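Alcohol dehydrogenase (Thermus thermophilus, PDB 2EIH) probably acts as an NAD(P)-dependent oxidoreductase of the zinc-containing alcohol dehydrogenase family and binds a zinc ion. Local coordinates at residues L57-G62 and H116-Y121; K137-E142 and R302-G307; M173-G178 and A196-E201. One frame throughout, in Å; residues are numbered along the deposited sequence.

Interaction 1. Residues L57-G62 and H116-Y121; sequences LPHVLG and HRHGTY
V60 CG2 sits over one face of the H118 ring, 3.5 Å from its centroid and 14° off the normal, in a CH-pi contact with the two side chains crossing at about a right angle. At the edge of the same imidazole, H118 NE2 donates a long, weak hydrogen bond to P58 O (3.4 Å). The Y121 ring has L61 CB above its centre, 3.7 Å from the centroid, a second CH-pi contact. The H59 imidazole turns an edge inward, with CE1 3.3 Å from R117 O, while its NE2 is bonded to G114 O. CG1 of V60 lies anti to the backbone N (chi1 -179°) and reaches Y121 CB at 3.8 Å; the beta branch thus divides the valine between H118 and Y121. Three backbone hydrogen bonds join the segments: G119 N to V60 O (2.6 Å), T120 N to G62 O (2.9 Å) and Y121 N to L61 O (3.0 Å). The two backbones come so close that a beta carbon on G62 or G119 would clash with the facing segment, and both positions are glycine. T120 OG1 bonds to D64 O, whereas the Y121 hydroxyl bonds to D43 and H326. With an alanine in place of Y121, the ring under L61 CB is gone and D43 and H326 would probably be left without the hydroxyl they share. V46 of helix 41-48 and M6 of strand 2-6 also touch H59 and L61. The loop between strands 111-112 and 124-128 is thereby sewn to the short, weakly bonded strand 59-60, outermost within this chain in a small antiparallel sheet, in the GroES-like domain common to this dehydrogenase family.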
# COMPACT_ATOMS: atom_id res chain seq x y z
N LEU A 57 25.71 -35.46 8.30
CA LEU A 57 26.34 -35.30 9.60
C LEU A 57 27.83 -35.58 9.45
O LEU A 57 28.23 -36.33 8.56
CB LEU A 57 25.72 -36.26 10.62
CG LEU A 57 24.18 -36.23 10.71
CD1 LEU A 57 23.72 -37.21 11.79
CD2 LEU A 57 23.69 -34.82 11.04
N PRO A 58 28.68 -34.97 10.30
CA PRO A 58 28.28 -34.05 11.37
C PRO A 58 27.79 -32.70 10.83
O PRO A 58 28.17 -32.28 9.74
CB PRO A 58 29.55 -33.93 12.20
CG PRO A 58 30.62 -33.99 11.18
CD PRO A 58 30.15 -35.14 10.29
N HIS A 59 26.97 -32.02 11.62
CA HIS A 59 26.43 -30.72 11.23
C HIS A 59 26.72 -29.65 12.28
O HIS A 59 26.64 -29.89 13.48
CB HIS A 59 24.92 -30.82 11.02
CG HIS A 59 24.27 -29.51 10.69
ND1 HIS A 59 24.62 -28.77 9.58
CD2 HIS A 59 23.30 -28.81 11.33
CE1 HIS A 59 23.89 -27.67 9.55
NE2 HIS A 59 23.08 -27.67 10.60
N VAL A 60 27.05 -28.45 11.80
CA VAL A 60 27.32 -27.33 12.69
C VAL A 60 26.10 -26.42 12.70
O VAL A 60 25.75 -25.83 11.68
CB VAL A 60 28.53 -26.51 12.22
CG1 VAL A 60 28.80 -25.36 13.20
CG2 VAL A 60 29.74 -27.41 12.12
N LEU A 61 25.46 -26.30 13.85
CA LEU A 61 24.29 -25.45 13.97
C LEU A 61 24.74 -23.99 14.04
O LEU A 61 25.93 -23.70 13.99
CB LEU A 61 23.53 -25.84 15.24
CG LEU A 61 23.10 -27.30 15.38
CD1 LEU A 61 22.53 -27.55 16.79
CD2 LEU A 61 22.04 -27.64 14.33
N GLY A 62 23.77 -23.08 14.17
CA GLY A 62 24.10 -21.67 14.29
C GLY A 62 23.70 -20.76 13.14
O GLY A 62 24.31 -20.79 12.06
N HIS A 116 20.84 -25.97 7.10
CA HIS A 116 21.22 -27.00 6.14
C HIS A 116 22.71 -27.01 5.90
O HIS A 116 23.29 -28.04 5.55
CB HIS A 116 20.49 -26.77 4.83
CG HIS A 116 19.01 -26.94 4.93
ND1 HIS A 116 18.42 -28.17 5.17
CD2 HIS A 116 17.99 -26.05 4.87
CE1 HIS A 116 17.11 -28.02 5.26
NE2 HIS A 116 16.83 -26.74 5.08
N ARG A 117 23.33 -25.85 6.10
CA ARG A 117 24.76 -25.68 5.92
C ARG A 117 25.39 -25.34 7.27
O ARG A 117 24.72 -24.78 8.13
CB ARG A 117 25.04 -24.56 4.92
CG ARG A 117 26.50 -24.49 4.54
CD ARG A 117 26.76 -23.39 3.52
NE ARG A 117 26.67 -22.05 4.09
CZ ARG A 117 27.49 -21.55 5.01
NH1 ARG A 117 27.30 -20.32 5.46
NH2 ARG A 117 28.49 -22.28 5.49
N HIS A 118 26.67 -25.67 7.45
CA HIS A 118 27.36 -25.38 8.70
C HIS A 118 27.15 -23.95 9.17
O HIS A 118 27.37 -23.00 8.42
CB HIS A 118 28.86 -25.64 8.56
CG HIS A 118 29.24 -27.08 8.62
ND1 HIS A 118 30.55 -27.50 8.76
CD2 HIS A 118 28.50 -28.21 8.54
CE1 HIS A 118 30.59 -28.82 8.77
NE2 HIS A 118 29.36 -29.27 8.64
N GLY A 119 26.74 -23.80 10.42
CA GLY A 119 26.48 -22.47 10.95
C GLY A 119 27.55 -21.79 11.77
O GLY A 119 28.75 -21.93 11.52
N THR A 120 27.11 -21.05 12.79
CA THR A 120 28.01 -20.30 13.64
C THR A 120 28.58 -20.94 14.90
O THR A 120 29.30 -20.29 15.63
CB THR A 120 27.35 -18.94 14.02
OG1 THR A 120 26.09 -19.17 14.69
CG2 THR A 120 27.10 -18.11 12.76
N TYR A 121 28.28 -22.21 15.16
CA TYR A 121 28.82 -22.88 16.34
C TYR A 121 30.27 -23.32 16.12
O TYR A 121 30.66 -24.44 16.48
CB TYR A 121 28.03 -24.14 16.68
CG TYR A 121 26.67 -23.93 17.32
CD1 TYR A 121 25.84 -22.86 16.96
CD2 TYR A 121 26.15 -24.89 18.18
CE1 TYR A 121 24.53 -22.77 17.43
CE2 TYR A 121 24.86 -24.82 18.67
CZ TYR A 121 24.04 -23.77 18.28
OH TYR A 121 22.75 -23.74 18.72

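Interaction 2. Residues K137-E142 and R302-G307; sequences KNLSFE and RFVEEG
N138 and E305 bring the two backbones nearest, their CA atoms 6.3 Å apart, where the loop leading to helix 141-146 passes alongside the last turn of helix 297-306. The contact is small and includes one clear apolar touch: L139 CD1 meets V304 CG1 at 3.5 Å, the two side chains crossing at about a right angle. CG1 of V304 stands anti to its own backbone N (chi1 175°), which turns this methyl to the leucine; I147 also packs on L139. The N138 side chain crosses E305 obliquely. Both helices carry standard end signals here. S140 is the N-cap of helix 141-146: its OG caps a backbone N in the first turn, and E143 accepts from S140 N in return, a capping box; S140 OG also bonds to E142 OE1. Helix 297-306 closes in a Schellman motif with G307 as its C-prime residue, where a beta carbon would be jammed against the carbonyl O of E306. The same helix reaches other chains, since R302 forms a salt bridge with E97 of one neighbouring subunit and F303 packs on G167 of another. E305, exposed, stretches out beyond CG, and its OE2 accepts a weak hydrogen bond from K137 N at 3.4 Å.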
# COMPACT_ATOMS: atom_id res chain seq x y z
N LYS A 137 29.51 -0.38 16.46
CA LYS A 137 30.63 -0.26 17.38
C LYS A 137 30.26 -0.00 18.83
O LYS A 137 31.09 -0.13 19.73
CB LYS A 137 31.61 0.83 16.91
CG LYS A 137 32.31 0.50 15.60
CD LYS A 137 33.39 1.53 15.25
CE LYS A 137 33.99 1.27 13.87
NZ LYS A 137 34.56 -0.11 13.75
N ASN A 138 29.01 0.35 19.09
CA ASN A 138 28.61 0.61 20.46
C ASN A 138 28.18 -0.68 21.18
O ASN A 138 27.78 -0.63 22.35
CB ASN A 138 27.46 1.63 20.51
CG ASN A 138 26.19 1.12 19.81
OD1 ASN A 138 25.07 1.36 20.28
ND2 ASN A 138 26.37 0.44 18.69
N LEU A 139 28.28 -1.82 20.50
CA LEU A 139 27.88 -3.11 21.09
C LEU A 139 28.99 -4.13 21.31
O LEU A 139 30.03 -4.09 20.64
CB LEU A 139 26.82 -3.79 20.22
CG LEU A 139 25.44 -3.16 20.04
CD1 LEU A 139 24.59 -4.16 19.29
CD2 LEU A 139 24.81 -2.83 21.39
N SER A 140 28.76 -5.04 22.25
CA SER A 140 29.74 -6.11 22.51
C SER A 140 29.42 -7.17 21.49
O SER A 140 28.31 -7.22 20.97
CB SER A 140 29.54 -6.71 23.89
OG SER A 140 28.43 -7.59 23.85
N PHE A 141 30.37 -8.04 21.22
CA PHE A 141 30.11 -9.10 20.25
C PHE A 141 28.88 -9.98 20.61
O PHE A 141 28.14 -10.39 19.71
CB PHE A 141 31.38 -9.94 20.08
CG PHE A 141 32.43 -9.28 19.22
CD1 PHE A 141 32.24 -9.15 17.85
CD2 PHE A 141 33.60 -8.78 19.78
CE1 PHE A 141 33.22 -8.55 17.06
CE2 PHE A 141 34.58 -8.18 18.99
CZ PHE A 141 34.39 -8.06 17.64
N GLU A 142 28.62 -10.23 21.89
CA GLU A 142 27.47 -11.06 22.28
C GLU A 142 26.16 -10.33 22.03
O GLU A 142 25.14 -10.95 21.73
CB GLU A 142 27.54 -11.47 23.75
CG GLU A 142 28.74 -12.34 24.12
CD GLU A 142 30.01 -11.54 24.36
OE1 GLU A 142 30.04 -10.34 24.00
OE2 GLU A 142 30.97 -12.12 24.91
N ARG A 302 21.07 0.35 12.18
CA ARG A 302 21.16 1.81 12.26
C ARG A 302 20.48 2.27 13.56
O ARG A 302 21.05 3.03 14.33
CB ARG A 302 20.46 2.44 11.04
CG ARG A 302 21.25 3.55 10.35
CD ARG A 302 21.17 3.42 8.83
NE ARG A 302 19.78 3.31 8.35
CZ ARG A 302 19.43 2.58 7.30
NH1 ARG A 302 20.35 1.91 6.62
NH2 ARG A 302 18.16 2.52 6.90
N PHE A 303 19.25 1.81 13.80
CA PHE A 303 18.52 2.16 15.03
C PHE A 303 19.27 1.64 16.26
O PHE A 303 19.22 2.26 17.33
CB PHE A 303 17.09 1.58 15.02
CG PHE A 303 16.17 2.24 14.03
CD1 PHE A 303 15.62 1.51 12.97
CD2 PHE A 303 15.90 3.60 14.11
CE1 PHE A 303 14.81 2.13 12.02
CE2 PHE A 303 15.09 4.24 13.15
CZ PHE A 303 14.55 3.51 12.11
N VAL A 304 19.95 0.51 16.12
CA VAL A 304 20.70 -0.05 17.24
C VAL A 304 21.89 0.83 17.59
O VAL A 304 22.19 1.02 18.76
CB VAL A 304 21.20 -1.49 16.95
CG1 VAL A 304 22.09 -1.98 18.09
CG2 VAL A 304 20.03 -2.43 16.78
N GLU A 305 22.57 1.39 16.60
CA GLU A 305 23.70 2.27 16.90
C GLU A 305 23.22 3.56 17.55
O GLU A 305 23.95 4.17 18.31
CB GLU A 305 24.49 2.63 15.65
CG GLU A 305 25.26 1.49 15.06
CD GLU A 305 26.43 1.96 14.22
OE1 GLU A 305 26.18 2.62 13.19
OE2 GLU A 305 27.59 1.69 14.61
N GLU A 306 22.00 3.98 17.23
CA GLU A 306 21.43 5.20 17.78
C GLU A 306 20.94 4.95 19.19
O GLU A 306 20.78 5.88 19.98
CB GLU A 306 20.25 5.66 16.95
CG GLU A 306 20.60 6.20 15.60
CD GLU A 306 19.36 6.38 14.74
OE1 GLU A 306 18.33 6.88 15.26
OE2 GLU A 306 19.41 6.02 13.54
N GLY A 307 20.67 3.68 19.49
CA GLY A 307 20.19 3.28 20.80
C GLY A 307 18.68 3.24 20.85
O GLY A 307 18.11 3.16 21.94

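Interaction 3. Residues M173-G178 and A196-E201; sequences MAAGSG and ATAGSE
T197 supplies both acceptors that hold the loop 173-178, and the stronger bond runs from A175 N to T197 O at 2.9 Å, with the donor tilted 22° from the carbonyl plane. A second, weak bond goes from A174 N to T197 OG1 (3.4 Å). The hydroxyl gets there because it stands between the backbone N and the carbonyl carbon (chi1 67°), turned to the loop. Two successive backbone amides therefore meet one residue, the first at its side chain and the second at its carbonyl. M173 bends at chi2 (-66°), which brings its SD to 3.3 Å from T197 OG1. Apolar contact across the segments is slight: A175 CB and A198 CB are 4.3 Å apart, and helix 201-210 covers both, through A207 on A175 and through K203 and L204 on A198. Small side chains let the strand end, the loop and this helix lie close together. A174 to S177 form a type II beta turn, with glycine at G176, where a beta carbon would press on the carbonyl O of A175, and S180 OG bonds to the carbonyls of A174 and S177. A glycine-containing loop between strand 169-172 and helix 180-189, pinned to the end of the next parallel strand 193-198, belongs to the beta-alpha-beta unit of a Rossmann fold, where relatives bind the dinucleotide cofactor.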
# COMPACT_ATOMS: atom_id res chain seq x y z
N MET A 173 3.01 -10.94 23.08
CA MET A 173 2.88 -12.11 23.96
C MET A 173 4.19 -12.65 24.51
O MET A 173 5.22 -12.68 23.84
CB MET A 173 2.15 -13.23 23.22
CG MET A 173 0.72 -12.94 22.86
SD MET A 173 -0.34 -12.77 24.31
CE MET A 173 -0.89 -14.49 24.52
N ALA A 174 4.11 -13.10 25.77
CA ALA A 174 5.26 -13.70 26.47
C ALA A 174 6.55 -12.92 26.32
O ALA A 174 7.39 -13.25 25.50
CB ALA A 174 5.46 -15.12 25.97
N ALA A 175 6.73 -11.89 27.15
CA ALA A 175 7.93 -11.07 27.09
C ALA A 175 9.21 -11.82 27.47
O ALA A 175 9.20 -12.71 28.32
CB ALA A 175 7.76 -9.85 27.99
N GLY A 176 10.31 -11.45 26.81
CA GLY A 176 11.60 -12.07 27.07
C GLY A 176 11.87 -13.33 26.28
O GLY A 176 13.02 -13.75 26.12
N SER A 177 10.80 -13.92 25.77
CA SER A 177 10.89 -15.15 25.01
C SER A 177 10.62 -14.93 23.52
O SER A 177 9.68 -14.24 23.13
CB SER A 177 9.90 -16.16 25.59
OG SER A 177 10.05 -17.46 25.02
N GLY A 178 11.47 -15.53 22.69
CA GLY A 178 11.32 -15.42 21.24
C GLY A 178 11.60 -14.04 20.67
O GLY A 178 12.67 -13.46 20.90
N ALA A 196 2.36 -5.61 27.14
CA ALA A 196 3.08 -6.88 27.08
C ALA A 196 2.59 -7.88 28.13
O ALA A 196 2.23 -7.49 29.24
CB ALA A 196 4.58 -6.63 27.27
N THR A 197 2.57 -9.16 27.78
CA THR A 197 2.13 -10.18 28.72
C THR A 197 3.25 -11.18 28.99
O THR A 197 4.04 -11.50 28.10
CB THR A 197 0.90 -10.96 28.20
OG1 THR A 197 1.27 -11.74 27.06
CG2 THR A 197 -0.22 -10.00 27.82
N ALA A 198 3.33 -11.65 30.24
CA ALA A 198 4.34 -12.62 30.65
C ALA A 198 3.77 -13.44 31.79
O ALA A 198 2.67 -13.17 32.27
CB ALA A 198 5.60 -11.90 31.10
N GLY A 199 4.52 -14.45 32.23
CA GLY A 199 4.06 -15.31 33.31
C GLY A 199 4.49 -14.91 34.71
O GLY A 199 3.72 -15.07 35.66
N SER A 200 5.71 -14.40 34.84
CA SER A 200 6.24 -13.97 36.13
C SER A 200 6.17 -12.46 36.24
O SER A 200 6.08 -11.77 35.23
CB SER A 200 7.70 -14.41 36.25
OG SER A 200 8.50 -13.70 35.33
N GLU A 201 6.25 -11.93 37.46
CA GLU A 201 6.21 -10.49 37.67
C GLU A 201 7.54 -9.89 37.21
O GLU A 201 7.60 -8.75 36.76
CB GLU A 201 6.01 -10.19 39.16
CG GLU A 201 5.32 -8.86 39.48
CD GLU A 201 5.85 -7.69 38.67
OE1 GLU A 201 5.49 -7.58 37.47
OE2 GLU A 201 6.63 -6.87 39.21

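In the fold
Interactions 1 and 3 are buried, interaction 2 lies at the surface, and no two of them touch; the first and third sit on opposite sides of the chain's centre, about 30 Å between centres. Interaction 1 belongs to the GroES-like domain and combines backbone bonding with aromatic faces. Interaction 3 belongs to the Rossmann part, where small residues and a threonine let a loop and a strand end close up. Along the sequence it is nested in the loop closed by interaction 2, which joins segments 160 residues apart through one apolar touch and a weak bond; of the three contacts, interaction 2 is the one whose segments also meet other subunits.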